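Local coordinates for protein polyketide biosynthesis cytochrome P450 PksS (Bacillus subtilis, PDB 4YZR) that is a heme-dependent cytochrome P450 monooxygenase that acts on dihydrobacillaene in the biosynthesis of the polyketide antibiotic bacillaene, at residues A[108-112]-A[113-117]; A[218-222]-A[223-227]; A[201-204]-A[205-209]; A[152-155]-A[156-160]; A[143-146]-A[147-151]. All coordinates share one frame; numbering follows the deposited sequence.

Interaction 1: A[108-112]-A[113-117]; sequences QAFTP and RTIEN
I115 reaches back over the turn that starts helix 112-116, and its side chain is the one to follow. CB sits over the carbonyl oxygen of T111, 3.8 Å from T111 O, just beside the bond that I115 N makes to that same oxygen at 3.1 Å. With CG1 anti to its own carbonyl carbon (chi1 -68°), the chain runs back toward the start of the turn: I115 CG1 packs against F110 CA at 3.9 Å. A second bend brings the tip, I115 CD1, obliquely up to the F110 ring, 3.9 Å from F110 CD1, and to 3.6 Å from A109 O. The helix thus lays I115 back onto the loop that leads into it.

A polar relay occupies another side of the turn. T114 OG1 donates to T111 OG1 at 3.0 Å, and T111 OG1 in turn donates to Q108 O at 3.2 Å, so the T111 hydroxyl accepts from T114 and gives its own proton to a backbone carbonyl. T111 stands at the N-cap position, yet its hydroxyl makes no capping bond and serves this relay instead. Beyond it, E116 N closes the next turn on P112 O at 2.9 Å, while the E116 carboxylate turns away to a salt bridge with R119.

On the inner side, F110 touches the heme itself and L353, and packs with A109 on L212 of helix 212-218; I115 lies against P356, L357 and L360 of helix 355-372, which follows the loop carrying C352, the probable axial ligand of the heme iron.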
loop_
_atom_site.group_PDB
_atom_site.type_symbol
_atom_site.label_atom_id
_atom_site.label_comp_id
_atom_site.label_asym_id
_atom_site.label_seq_id
_atom_site.Cartn_x
_atom_site.Cartn_y
_atom_site.Cartn_z
ATOM N N GLN A 108 -11.937 0.758 15.121
ATOM C CA GLN A 108 -13.276 1.165 14.863
ATOM C C GLN A 108 -13.437 2.111 13.656
ATOM O O GLN A 108 -14.505 2.108 13.051
ATOM C CB GLN A 108 -13.876 1.746 16.118
ATOM C CG GLN A 108 -13.280 3.060 16.484
ATOM C CD GLN A 108 -11.882 2.991 17.087
ATOM O OE1 GLN A 108 -11.269 1.913 17.268
ATOM N NE2 GLN A 108 -11.384 4.181 17.428
ATOM N N ALA A 109 -12.460 2.884 13.278
ATOM C CA ALA A 109 -12.491 3.655 12.140
ATOM C C ALA A 109 -12.488 2.957 10.854
ATOM O O ALA A 109 -12.839 3.523 9.748
ATOM C CB ALA A 109 -11.404 4.705 12.144
ATOM N N PHE A 110 -12.210 1.657 10.891
ATOM C CA PHE A 110 -12.100 0.868 9.648
ATOM C C PHE A 110 -12.961 -0.363 9.700
ATOM O O PHE A 110 -12.738 -1.260 8.879
ATOM C CB PHE A 110 -10.597 0.589 9.409
ATOM C CG PHE A 110 -9.824 1.812 8.994
ATOM C CD1 PHE A 110 -9.714 2.177 7.663
ATOM C CD2 PHE A 110 -9.219 2.584 9.905
ATOM C CE1 PHE A 110 -9.102 3.328 7.331
ATOM C CE2 PHE A 110 -8.577 3.787 9.650
ATOM C CZ PHE A 110 -8.474 4.151 8.308
ATOM N N THR A 111 -14.062 -0.280 10.463
ATOM C CA THR A 111 -15.039 -1.437 10.397
ATOM C C THR A 111 -15.876 -1.400 9.153
ATOM O O THR A 111 -16.014 -0.329 8.489
ATOM C CB THR A 111 -15.881 -1.397 11.611
ATOM O OG1 THR A 111 -16.407 -0.061 11.725
ATOM C CG2 THR A 111 -14.993 -1.794 12.813
ATOM N N PRO A 112 -16.413 -2.579 8.763
ATOM C CA PRO A 112 -17.130 -2.624 7.482
ATOM C C PRO A 112 -18.226 -1.574 7.227
ATOM O O PRO A 112 -18.203 -0.957 6.143
ATOM C CB PRO A 112 -17.703 -4.053 7.476
ATOM C CG PRO A 112 -16.703 -4.870 8.294
ATOM C CD PRO A 112 -16.333 -3.914 9.415
ATOM N N ARG A 113 -19.005 -1.198 8.209
ATOM C CA ARG A 113 -20.078 -0.249 7.972
ATOM C C ARG A 113 -19.465 1.126 7.840
ATOM O O ARG A 113 -19.968 1.926 7.071
ATOM C CB ARG A 113 -21.047 -0.330 9.188
ATOM C CG ARG A 113 -22.203 0.691 9.088
ATOM C CD ARG A 113 -23.161 0.406 7.970
ATOM N NE ARG A 113 -24.495 0.886 8.380
ATOM C CZ ARG A 113 -25.601 0.785 7.631
ATOM N NH1 ARG A 113 -25.574 0.153 6.441
ATOM N NH2 ARG A 113 -26.735 1.266 8.091
ATOM N N THR A 114 -18.515 1.476 8.730
ATOM C CA THR A 114 -17.952 2.791 8.786
ATOM C C THR A 114 -17.401 3.116 7.360
ATOM O O THR A 114 -17.607 4.158 6.774
ATOM C CB THR A 114 -16.902 2.887 9.865
ATOM O OG1 THR A 114 -17.522 2.642 11.158
ATOM C CG2 THR A 114 -16.329 4.187 9.817
ATOM N N ILE A 115 -16.612 2.183 6.850
ATOM C CA ILE A 115 -15.960 2.407 5.540
ATOM C C ILE A 115 -17.026 2.359 4.481
ATOM O O ILE A 115 -17.028 3.145 3.537
ATOM C CB ILE A 115 -14.863 1.376 5.291
ATOM C CG1 ILE A 115 -13.744 1.579 6.230
ATOM C CG2 ILE A 115 -14.371 1.433 3.875
ATOM C CD1 ILE A 115 -13.233 2.885 6.243
ATOM N N GLU A 116 -17.977 1.419 4.538
ATOM C CA GLU A 116 -19.005 1.340 3.562
ATOM C C GLU A 116 -19.816 2.590 3.428
ATOM O O GLU A 116 -20.264 2.979 2.402
ATOM C CB GLU A 116 -19.975 0.144 3.828
ATOM C CG GLU A 116 -20.935 -0.054 2.716
ATOM C CD GLU A 116 -20.348 -0.456 1.354
ATOM O OE1 GLU A 116 -19.247 -0.995 1.232
ATOM O OE2 GLU A 116 -20.967 -0.297 0.309
ATOM N N ASN A 117 -19.968 3.256 4.553
ATOM C CA ASN A 117 -20.658 4.555 4.629
ATOM C C ASN A 117 -20.025 5.661 3.795
ATOM O O ASN A 117 -20.688 6.651 3.429
ATOM C CB ASN A 117 -20.912 5.034 6.035
ATOM C CG ASN A 117 -21.968 4.227 6.782
ATOM O OD1 ASN A 117 -22.770 3.496 6.189
ATOM N ND2 ASN A 117 -21.986 4.389 8.083
#

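Interaction 2: A[218-222]-A[223-227]; sequences HAEEN and GSKLS
G223, K225 and E220 carry most of this tight beta hairpin, whose type I' turn runs from E221 to S224. N222 and G223 form its two corners, both with positive phi, and the missing side chain of G223 matters: a CB there would run into N222 O. The ends of the turn form one antiparallel hydrogen-bonded pair, E221 N to S224 O and S224 N to E221 O, both 2.9 Å.

E220 flanks the turn with its chain extended. Its CG lies against K225 CG at 3.7 Å, the two side chains crossing, and its carboxylate reaches the turn's corner, with E220 OE2 3.4 Å from G223 CA. At the backbone, E220 CA makes a CA-H...O contact with S224 O.

K225 doubles back. Its CG sits beside the backbone N (chi1 -59°), and two bends further along curl the chain so that the ammonium faces the end of helix 212-218, where V217 O is a further acceptor. On the same arm as K225, S224 OG is hydrogen-bonded to R101 of helix 98-106, tying the hairpin to the body of the protein. K225 NZ donates to A219 O at 3.1 Å, 49° out of the carbonyl plane; a water 2.7 Å from A219 O probably also donates to it, and accepts from L226 N.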
loop_
_atom_site.group_PDB
_atom_site.type_symbol
_atom_site.label_atom_id
_atom_site.label_comp_id
_atom_site.label_asym_id
_atom_site.label_seq_id
_atom_site.Cartn_x
_atom_site.Cartn_y
_atom_site.Cartn_z
ATOM N N HIS A 218 -10.794 11.367 20.187
ATOM C CA HIS A 218 -11.772 11.002 21.218
ATOM C C HIS A 218 -11.889 9.541 21.535
ATOM O O HIS A 218 -12.507 9.169 22.503
ATOM C CB HIS A 218 -13.070 11.719 20.938
ATOM C CG HIS A 218 -12.911 13.201 21.107
ATOM N ND1 HIS A 218 -12.800 14.088 20.056
ATOM C CD2 HIS A 218 -12.728 13.927 22.238
ATOM C CE1 HIS A 218 -12.637 15.309 20.547
ATOM N NE2 HIS A 218 -12.553 15.227 21.863
ATOM N N ALA A 219 -11.170 8.687 20.814
ATOM C CA ALA A 219 -11.173 7.277 21.066
ATOM C C ALA A 219 -10.562 6.955 22.492
ATOM O O ALA A 219 -9.663 7.582 22.945
ATOM C CB ALA A 219 -10.373 6.536 20.000
ATOM N N GLU A 220 -11.238 6.007 23.130
ATOM C CA GLU A 220 -10.743 5.517 24.451
ATOM C C GLU A 220 -11.079 4.062 24.522
ATOM O O GLU A 220 -12.186 3.645 24.173
ATOM C CB GLU A 220 -11.454 6.271 25.576
ATOM C CG GLU A 220 -10.794 5.957 26.927
ATOM C CD GLU A 220 -11.346 6.724 28.136
ATOM O OE1 GLU A 220 -12.162 7.651 27.981
ATOM O OE2 GLU A 220 -10.918 6.386 29.268
ATOM N N GLU A 221 -10.141 3.254 24.990
ATOM C CA GLU A 221 -10.368 1.847 25.104
ATOM C C GLU A 221 -9.726 1.326 26.402
ATOM O O GLU A 221 -8.559 1.578 26.612
ATOM C CB GLU A 221 -9.763 1.166 23.866
ATOM C CG GLU A 221 -9.745 -0.340 23.932
ATOM C CD GLU A 221 -10.875 -0.975 23.171
ATOM O OE1 GLU A 221 -11.929 -0.304 22.964
ATOM O OE2 GLU A 221 -10.701 -2.144 22.780
ATOM N N ASN A 222 -10.530 0.657 27.214
ATOM C CA ASN A 222 -10.086 0.099 28.521
ATOM C C ASN A 222 -9.430 1.164 29.302
ATOM O O ASN A 222 -8.417 0.920 29.988
ATOM C CB ASN A 222 -9.106 -1.061 28.323
ATOM C CG ASN A 222 -9.685 -2.218 27.506
ATOM O OD1 ASN A 222 -10.843 -2.631 27.659
ATOM N ND2 ASN A 222 -8.855 -2.763 26.630
ATOM N N GLY A 223 -9.975 2.377 29.272
ATOM C CA GLY A 223 -9.395 3.455 29.996
ATOM C C GLY A 223 -8.173 4.175 29.468
ATOM O O GLY A 223 -7.557 5.042 30.120
ATOM N N SER A 224 -7.785 3.817 28.258
ATOM C CA SER A 224 -6.606 4.408 27.690
ATOM C C SER A 224 -6.940 5.167 26.399
ATOM O O SER A 224 -7.836 4.792 25.687
ATOM C CB SER A 224 -5.582 3.330 27.385
ATOM O OG SER A 224 -4.405 3.907 26.934
ATOM N N LYS A 225 -6.246 6.211 26.158
ATOM C CA LYS A 225 -6.425 7.035 24.888
ATOM C C LYS A 225 -5.084 7.129 24.229
ATOM O O LYS A 225 -4.053 6.878 24.798
ATOM C CB LYS A 225 -6.897 8.467 25.227
ATOM C CG LYS A 225 -8.232 8.531 26.000
ATOM C CD LYS A 225 -8.512 9.988 26.408
ATOM C CE LYS A 225 -8.695 10.915 25.188
ATOM N NZ LYS A 225 -9.694 10.343 24.241
ATOM N N LEU A 226 -5.083 7.494 22.931
ATOM C CA LEU A 226 -3.828 7.854 22.290
ATOM C C LEU A 226 -3.201 9.126 22.799
ATOM O O LEU A 226 -3.884 10.159 22.939
ATOM C CB LEU A 226 -4.061 7.974 20.773
ATOM C CG LEU A 226 -4.541 6.709 20.107
ATOM C CD1 LEU A 226 -5.067 7.050 18.741
ATOM C CD2 LEU A 226 -3.459 5.706 19.884
ATOM N N SER A 227 -1.927 9.104 23.089
ATOM C CA SER A 227 -1.243 10.267 23.473
ATOM C C SER A 227 -1.014 11.174 22.259
ATOM O O SER A 227 -1.257 10.730 21.085
ATOM C CB SER A 227 0.124 9.886 23.974
ATOM O OG SER A 227 0.991 9.439 22.974
HETATM O O HOH W 1 -7.469 8.501 21.683
#

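Interaction 3: A[201-204]-A[205-209]; sequences IHDR and RIKPK
The last turn of helix 183-206 and its exit into a proline-containing loop make up this contact. R205 N bonds to I201 O, and K207 N bonds to D203 O at 2.9 Å, although K207 is already the first residue to leave helical angles. The chain then turns away through P208, whose nitrogen carries no hydrogen to continue the series; R204 CA makes a CA-H...O contact with K207 O at 3.5 Å.

Along the outer surface, H202 and I206 run side by side one turn apart. I206 CD1 lies over one face of the imidazole, a CH-pi contact 4.1 Å from the centroid of the H202 ring and 26° off its normal. At its edge the ring is steadied by H202 ND1, which donates to D203 OD1 at 3.3 Å, nearly in the ring plane, using the anti side of the carboxylate.

K207 folds back alongside D203. Its CG occupies the cramped place between backbone N and carbonyl carbon (chi1 43°), which sets K207 CG 3.2 Å from D203 O and lets NZ come to 3.6 Å from D203 CB. The ammonium stops 4.2 Å from D203 OD2, beyond a salt bridge; that oxygen is taken by K199.

R205 lays its guanidinium obliquely across I201, with R205 NH2 3.5 Å from I201 CG2, and continues to a salt bridge with E228. I201 and R205 thereby face helix 228-259, packing on L231, while R204 covers I213 and S214 of helix 212-218 and pairs with D211.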
loop_
_atom_site.group_PDB
_atom_site.type_symbol
_atom_site.label_atom_id
_atom_site.label_comp_id
_atom_site.label_asym_id
_atom_site.label_seq_id
_atom_site.Cartn_x
_atom_site.Cartn_y
_atom_site.Cartn_z
ATOM N N ILE A 201 -5.433 18.594 15.718
ATOM C CA ILE A 201 -5.702 17.776 16.892
ATOM C C ILE A 201 -6.142 18.708 18.047
ATOM O O ILE A 201 -7.150 18.474 18.701
ATOM C CB ILE A 201 -4.467 17.027 17.302
ATOM C CG1 ILE A 201 -4.213 15.828 16.376
ATOM C CG2 ILE A 201 -4.560 16.501 18.755
ATOM C CD1 ILE A 201 -2.880 15.297 16.403
ATOM N N HIS A 202 -5.409 19.781 18.208
ATOM C CA HIS A 202 -5.785 20.746 19.308
ATOM C C HIS A 202 -7.173 21.256 19.122
ATOM O O HIS A 202 -7.992 21.243 20.055
ATOM C CB HIS A 202 -4.795 21.850 19.306
ATOM C CG HIS A 202 -5.110 22.934 20.295
ATOM N ND1 HIS A 202 -5.757 24.098 19.938
ATOM C CD2 HIS A 202 -4.876 23.019 21.623
ATOM C CE1 HIS A 202 -5.895 24.867 21.008
ATOM N NE2 HIS A 202 -5.391 24.220 22.046
ATOM N N ASP A 203 -7.511 21.664 17.901
ATOM C CA ASP A 203 -8.762 22.247 17.631
ATOM C C ASP A 203 -9.855 21.290 17.813
ATOM O O ASP A 203 -10.902 21.636 18.361
ATOM C CB ASP A 203 -8.782 22.863 16.227
ATOM C CG ASP A 203 -7.838 24.033 16.072
ATOM O OD1 ASP A 203 -7.194 24.536 17.053
ATOM O OD2 ASP A 203 -7.744 24.436 14.903
ATOM N N ARG A 204 -9.658 20.009 17.386
ATOM C CA ARG A 204 -10.732 19.048 17.440
ATOM C C ARG A 204 -10.939 18.344 18.787
ATOM O O ARG A 204 -11.966 17.773 19.000
ATOM C CB ARG A 204 -10.571 18.006 16.277
ATOM C CG ARG A 204 -10.704 18.767 14.979
ATOM C CD ARG A 204 -10.256 18.010 13.712
ATOM N NE ARG A 204 -10.288 18.905 12.553
ATOM C CZ ARG A 204 -10.164 18.528 11.291
ATOM N NH1 ARG A 204 -9.868 17.233 10.993
ATOM N NH2 ARG A 204 -10.075 19.425 10.354
ATOM N N ARG A 205 -9.935 18.392 19.613
ATOM C CA ARG A 205 -10.098 17.915 20.978
ATOM C C ARG A 205 -11.135 18.823 21.659
ATOM O O ARG A 205 -11.997 18.329 22.398
ATOM C CB ARG A 205 -8.786 17.936 21.719
ATOM C CG ARG A 205 -8.837 17.110 23.020
ATOM C CD ARG A 205 -7.500 17.053 23.721
ATOM N NE ARG A 205 -6.495 16.123 23.148
ATOM C CZ ARG A 205 -5.356 16.479 22.551
ATOM N NH1 ARG A 205 -5.115 17.757 22.280
ATOM N NH2 ARG A 205 -4.477 15.552 22.159
ATOM N N ILE A 206 -11.035 20.111 21.385
ATOM C CA ILE A 206 -11.932 21.127 21.965
ATOM C C ILE A 206 -13.280 21.126 21.284
ATOM O O ILE A 206 -14.291 21.121 21.962
ATOM C CB ILE A 206 -11.293 22.519 21.919
ATOM C CG1 ILE A 206 -10.058 22.527 22.821
ATOM C CG2 ILE A 206 -12.281 23.592 22.405
ATOM C CD1 ILE A 206 -9.109 23.684 22.639
ATOM N N LYS A 207 -13.310 21.108 19.938
ATOM C CA LYS A 207 -14.528 21.118 19.115
ATOM C C LYS A 207 -14.450 19.978 18.079
ATOM O O LYS A 207 -14.016 20.194 16.954
ATOM C CB LYS A 207 -14.816 22.485 18.427
ATOM C CG LYS A 207 -13.653 23.246 17.789
ATOM C CD LYS A 207 -14.165 24.292 16.760
ATOM C CE LYS A 207 -13.180 24.730 15.643
ATOM N NZ LYS A 207 -11.745 24.967 16.021
ATOM N N PRO A 208 -14.936 18.815 18.435
ATOM C CA PRO A 208 -14.858 17.725 17.451
ATOM C C PRO A 208 -15.761 17.834 16.254
ATOM O O PRO A 208 -16.899 18.301 16.352
ATOM C CB PRO A 208 -15.205 16.476 18.283
ATOM C CG PRO A 208 -16.001 16.996 19.416
ATOM C CD PRO A 208 -15.425 18.327 19.742
ATOM N N LYS A 209 -15.278 17.354 15.099
ATOM C CA LYS A 209 -16.040 17.336 13.900
ATOM C C LYS A 209 -16.187 15.909 13.417
ATOM O O LYS A 209 -15.704 14.979 14.032
ATOM C CB LYS A 209 -15.384 18.198 12.804
ATOM C CG LYS A 209 -14.843 19.561 13.245
ATOM C CD LYS A 209 -15.933 20.590 13.445
ATOM C CE LYS A 209 -15.306 21.956 13.651
ATOM N NZ LYS A 209 -16.311 22.989 13.988
#

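Interaction 4: A[152-155]-A[156-160]; sequences IVIS and ELMGI
L157 N donates to V153 O at 2.8 Å, in step with the helical bonds on either side of it. Further on, S155 O takes the backbone N-H of I160 at 2.9 Å, the bond that closes helix 148-158 in a Schellman motif. G159 supplies the positive phi that the reversal needs, and its own N donates to E156 O at 3.2 Å. The chain, turned back this way, brings I160 under the last turn: I160 CB lies 4.1 Å from S155 CB, and I160 CG1 rests on S155 CA. The S155 hydroxyl stays within the helix, hydrogen-bonded to F151 O one turn earlier.

M158 folds its CG beside its own backbone N (chi1 -61°), so that M158 CG lies 3.2 Å from I154 O and 4.2 Å from I154 CG2. On another side, E156 runs alongside I152, its extended chain carrying OE2 to 4.0 Å from I152 CG2.

The side chain of I154 lies about 4 Å from the heme. L157 and M158 pack on helix 212-218, I152, V153 and E156 on I125 of helix 119-133, and I160 on Y196 and L200 of helix 183-206.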
loop_
_atom_site.group_PDB
_atom_site.type_symbol
_atom_site.label_atom_id
_atom_site.label_comp_id
_atom_site.label_asym_id
_atom_site.label_seq_id
_atom_site.Cartn_x
_atom_site.Cartn_y
_atom_site.Cartn_z
ATOM N N ILE A 152 -8.051 12.682 -2.514
ATOM C CA ILE A 152 -9.263 13.369 -2.098
ATOM C C ILE A 152 -10.004 12.544 -1.023
ATOM O O ILE A 152 -10.526 13.090 -0.069
ATOM C CB ILE A 152 -10.182 13.704 -3.287
ATOM C CG1 ILE A 152 -9.379 14.593 -4.316
ATOM C CG2 ILE A 152 -11.465 14.409 -2.819
ATOM C CD1 ILE A 152 -10.064 14.669 -5.637
ATOM N N VAL A 153 -10.040 11.222 -1.192
ATOM C CA VAL A 153 -10.636 10.384 -0.167
ATOM C C VAL A 153 -10.000 10.559 1.166
ATOM O O VAL A 153 -10.668 10.765 2.208
ATOM C CB VAL A 153 -10.590 8.906 -0.624
ATOM C CG1 VAL A 153 -11.043 8.048 0.612
ATOM C CG2 VAL A 153 -11.522 8.725 -1.819
ATOM N N ILE A 154 -8.680 10.525 1.236
ATOM C CA ILE A 154 -7.945 10.732 2.487
ATOM C C ILE A 154 -8.183 12.102 3.022
ATOM O O ILE A 154 -8.322 12.269 4.263
ATOM C CB ILE A 154 -6.401 10.492 2.344
ATOM C CG1 ILE A 154 -6.139 9.089 2.463
ATOM C CG2 ILE A 154 -5.531 11.328 3.353
ATOM C CD1 ILE A 154 -6.353 8.600 3.904
ATOM N N SER A 155 -8.126 13.070 2.218
ATOM C CA SER A 155 -8.424 14.475 2.640
ATOM C C SER A 155 -9.765 14.578 3.224
ATOM O O SER A 155 -9.914 15.197 4.300
ATOM C CB SER A 155 -8.308 15.450 1.493
ATOM O OG SER A 155 -6.960 15.531 1.013
ATOM N N GLU A 156 -10.773 14.087 2.599
ATOM C CA GLU A 156 -12.144 14.109 3.174
ATOM C C GLU A 156 -12.191 13.340 4.443
ATOM O O GLU A 156 -12.807 13.808 5.442
ATOM C CB GLU A 156 -13.152 13.588 2.163
ATOM C CG GLU A 156 -13.432 14.452 0.965
ATOM C CD GLU A 156 -14.598 14.007 0.100
ATOM O OE1 GLU A 156 -15.210 13.033 0.412
ATOM O OE2 GLU A 156 -14.941 14.747 -0.854
ATOM N N LEU A 157 -11.566 12.162 4.487
ATOM C CA LEU A 157 -11.671 11.342 5.698
ATOM C C LEU A 157 -11.015 12.016 6.892
ATOM O O LEU A 157 -11.539 11.953 8.018
ATOM C CB LEU A 157 -11.000 9.998 5.394
ATOM C CG LEU A 157 -10.967 8.999 6.542
ATOM C CD1 LEU A 157 -12.339 8.594 6.945
ATOM C CD2 LEU A 157 -10.182 7.795 6.162
ATOM N N MET A 158 -9.891 12.673 6.689
ATOM C CA MET A 158 -9.170 13.358 7.725
ATOM C C MET A 158 -9.710 14.813 7.980
ATOM O O MET A 158 -9.168 15.517 8.861
ATOM C CB MET A 158 -7.711 13.467 7.396
ATOM C CG MET A 158 -7.046 12.142 7.237
ATOM S SD MET A 158 -6.911 11.260 8.786
ATOM C CE MET A 158 -6.169 9.713 8.225
ATOM N N GLY A 159 -10.656 15.295 7.236
ATOM C CA GLY A 159 -11.167 16.637 7.384
ATOM C C GLY A 159 -10.196 17.689 7.004
ATOM O O GLY A 159 -10.172 18.763 7.640
ATOM N N ILE A 160 -9.383 17.467 5.975
ATOM C CA ILE A 160 -8.437 18.508 5.530
ATOM C C ILE A 160 -9.278 19.506 4.694
ATOM O O ILE A 160 -9.830 19.126 3.678
ATOM C CB ILE A 160 -7.299 17.892 4.653
ATOM C CG1 ILE A 160 -6.539 16.797 5.353
ATOM C CG2 ILE A 160 -6.319 18.949 4.178
ATOM C CD1 ILE A 160 -6.059 17.111 6.711
#

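Interaction 5: A[143-146]-A[147-151]; sequences KSFA and SPLPF
Between F145 and L149 a single backbone hydrogen bond, L149 N to F145 O at 3.1 Å, carries the chain from helix 141-146 into helix 148-158. The turn just before it, 143-146, is widened to the pi type.

P148 sets its ring against this wider turn. P148 CD lies 3.3 Å from K143 O and 3.5 Å from F145 O, and P148 CG is 3.6 Å from F145 N, so CD is close to two carbonyl oxygens at once where an N-H would otherwise be expected. This is a helix-to-helix junction built round P148 and P150: neither nitrogen has a hydrogen to give, which fits the break in the regular bonding between the two helices. A146 O, buried here, has no hydrogen-bond partner in the model.

On the buried side, L149 CB rests 3.4 Å from F145 O. With CG anti to the backbone N (chi1 -179°), the L149 side chain heads toward the F145 ring and meets it obliquely and loosely, L149 CD1 to F145 CE1 being 4.5 Å. Both side chains pack against neighbouring helices: F145 on A365 and L369 of helix 355-372 and on L130, and L149 on A126 and L129 of helix 119-133. A146 and P150 meet L250 of helix 228-259.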
loop_
_atom_site.group_PDB
_atom_site.type_symbol
_atom_site.label_atom_id
_atom_site.label_comp_id
_atom_site.label_asym_id
_atom_site.label_seq_id
_atom_site.Cartn_x
_atom_site.Cartn_y
_atom_site.Cartn_z
ATOM N N LYS A 143 -2.179 10.953 -13.400
ATOM C CA LYS A 143 -2.496 12.295 -13.040
ATOM C C LYS A 143 -3.952 12.612 -12.881
ATOM O O LYS A 143 -4.381 13.442 -12.041
ATOM C CB LYS A 143 -1.792 13.224 -14.065
ATOM C CG LYS A 143 -1.873 14.694 -13.751
ATOM C CD LYS A 143 -1.126 15.510 -14.848
ATOM C CE LYS A 143 -1.608 15.375 -16.296
ATOM N NZ LYS A 143 -3.082 15.174 -16.485
ATOM N N SER A 144 -4.754 12.031 -13.781
ATOM C CA SER A 144 -6.150 12.376 -13.890
ATOM C C SER A 144 -7.065 11.638 -12.973
ATOM O O SER A 144 -8.185 12.038 -12.799
ATOM C CB SER A 144 -6.620 12.228 -15.334
ATOM O OG SER A 144 -6.638 10.911 -15.724
ATOM N N PHE A 145 -6.640 10.450 -12.477
ATOM C CA PHE A 145 -7.637 9.592 -11.836
ATOM C C PHE A 145 -6.989 8.762 -10.692
ATOM O O PHE A 145 -7.460 8.894 -9.534
ATOM C CB PHE A 145 -8.206 8.608 -12.909
ATOM C CG PHE A 145 -9.439 7.818 -12.456
ATOM C CD1 PHE A 145 -10.585 8.453 -12.122
ATOM C CD2 PHE A 145 -9.375 6.442 -12.455
ATOM C CE1 PHE A 145 -11.717 7.734 -11.699
ATOM C CE2 PHE A 145 -10.491 5.710 -12.119
ATOM C CZ PHE A 145 -11.600 6.348 -11.725
ATOM N N ALA A 146 -5.982 7.998 -10.948
ATOM C CA ALA A 146 -5.438 7.043 -9.906
ATOM C C ALA A 146 -4.784 7.818 -8.844
ATOM O O ALA A 146 -4.907 7.421 -7.657
ATOM C CB ALA A 146 -4.510 6.097 -10.551
ATOM N N SER A 147 -3.999 8.895 -9.100
ATOM C CA SER A 147 -3.384 9.686 -8.032
ATOM C C SER A 147 -4.374 10.567 -7.275
ATOM O O SER A 147 -4.402 10.581 -6.044
ATOM C CB SER A 147 -2.200 10.496 -8.592
ATOM O OG SER A 147 -1.205 9.664 -9.191
ATOM N N PRO A 148 -5.280 11.322 -7.947
ATOM C CA PRO A 148 -6.152 12.260 -7.189
ATOM C C PRO A 148 -7.204 11.584 -6.394
ATOM O O PRO A 148 -7.517 12.028 -5.322
ATOM C CB PRO A 148 -6.746 13.212 -8.257
ATOM C CG PRO A 148 -6.502 12.475 -9.534
ATOM C CD PRO A 148 -5.302 11.626 -9.413
ATOM N N LEU A 149 -7.756 10.457 -6.830
ATOM C CA LEU A 149 -8.894 9.881 -6.134
ATOM C C LEU A 149 -8.530 9.515 -4.695
ATOM O O LEU A 149 -9.186 10.006 -3.749
ATOM C CB LEU A 149 -9.572 8.779 -6.891
ATOM C CG LEU A 149 -10.787 8.154 -6.224
ATOM C CD1 LEU A 149 -11.908 7.693 -7.216
ATOM C CD2 LEU A 149 -10.508 7.075 -5.248
ATOM N N PRO A 150 -7.452 8.763 -4.437
ATOM C CA PRO A 150 -7.119 8.392 -3.042
ATOM C C PRO A 150 -6.790 9.622 -2.250
ATOM O O PRO A 150 -7.046 9.653 -1.017
ATOM C CB PRO A 150 -6.000 7.425 -3.201
ATOM C CG PRO A 150 -6.207 6.825 -4.598
ATOM C CD PRO A 150 -6.619 8.010 -5.407
ATOM N N PHE A 151 -6.130 10.607 -2.847
ATOM C CA PHE A 151 -5.822 11.854 -2.134
ATOM C C PHE A 151 -7.050 12.572 -1.685
ATOM O O PHE A 151 -7.086 13.051 -0.510
ATOM C CB PHE A 151 -4.926 12.747 -2.990
ATOM C CG PHE A 151 -4.562 14.069 -2.304
ATOM C CD1 PHE A 151 -3.509 14.097 -1.459
ATOM C CD2 PHE A 151 -5.348 15.135 -2.459
ATOM C CE1 PHE A 151 -3.255 15.348 -0.775
ATOM C CE2 PHE A 151 -5.068 16.315 -1.843
ATOM C CZ PHE A 151 -4.076 16.375 -0.992
#

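In the fold
Along the chain the order is interaction 1, then 5, 4, 3 and 2. Interactions 5 and 4 adjoin in sequence and share helix 148-158, their centres 13 Å apart: one enters the helix, the other ends it. That end is tied to interaction 3 by R204, whose NH1 and NH2 probably hydrogen-bond to M158 O and G159 O, 2.8 Å each. Interaction 3 in turn meets interaction 2 where H218 NE2 approaches R205 O at 3.2 Å, a probable hydrogen bond, and A219 packs on Q108 of interaction 1. Interactions 2 and 5 lie furthest apart, about 34 Å between centres. Interactions 1 and 4 each bring a side chain to the heme pocket.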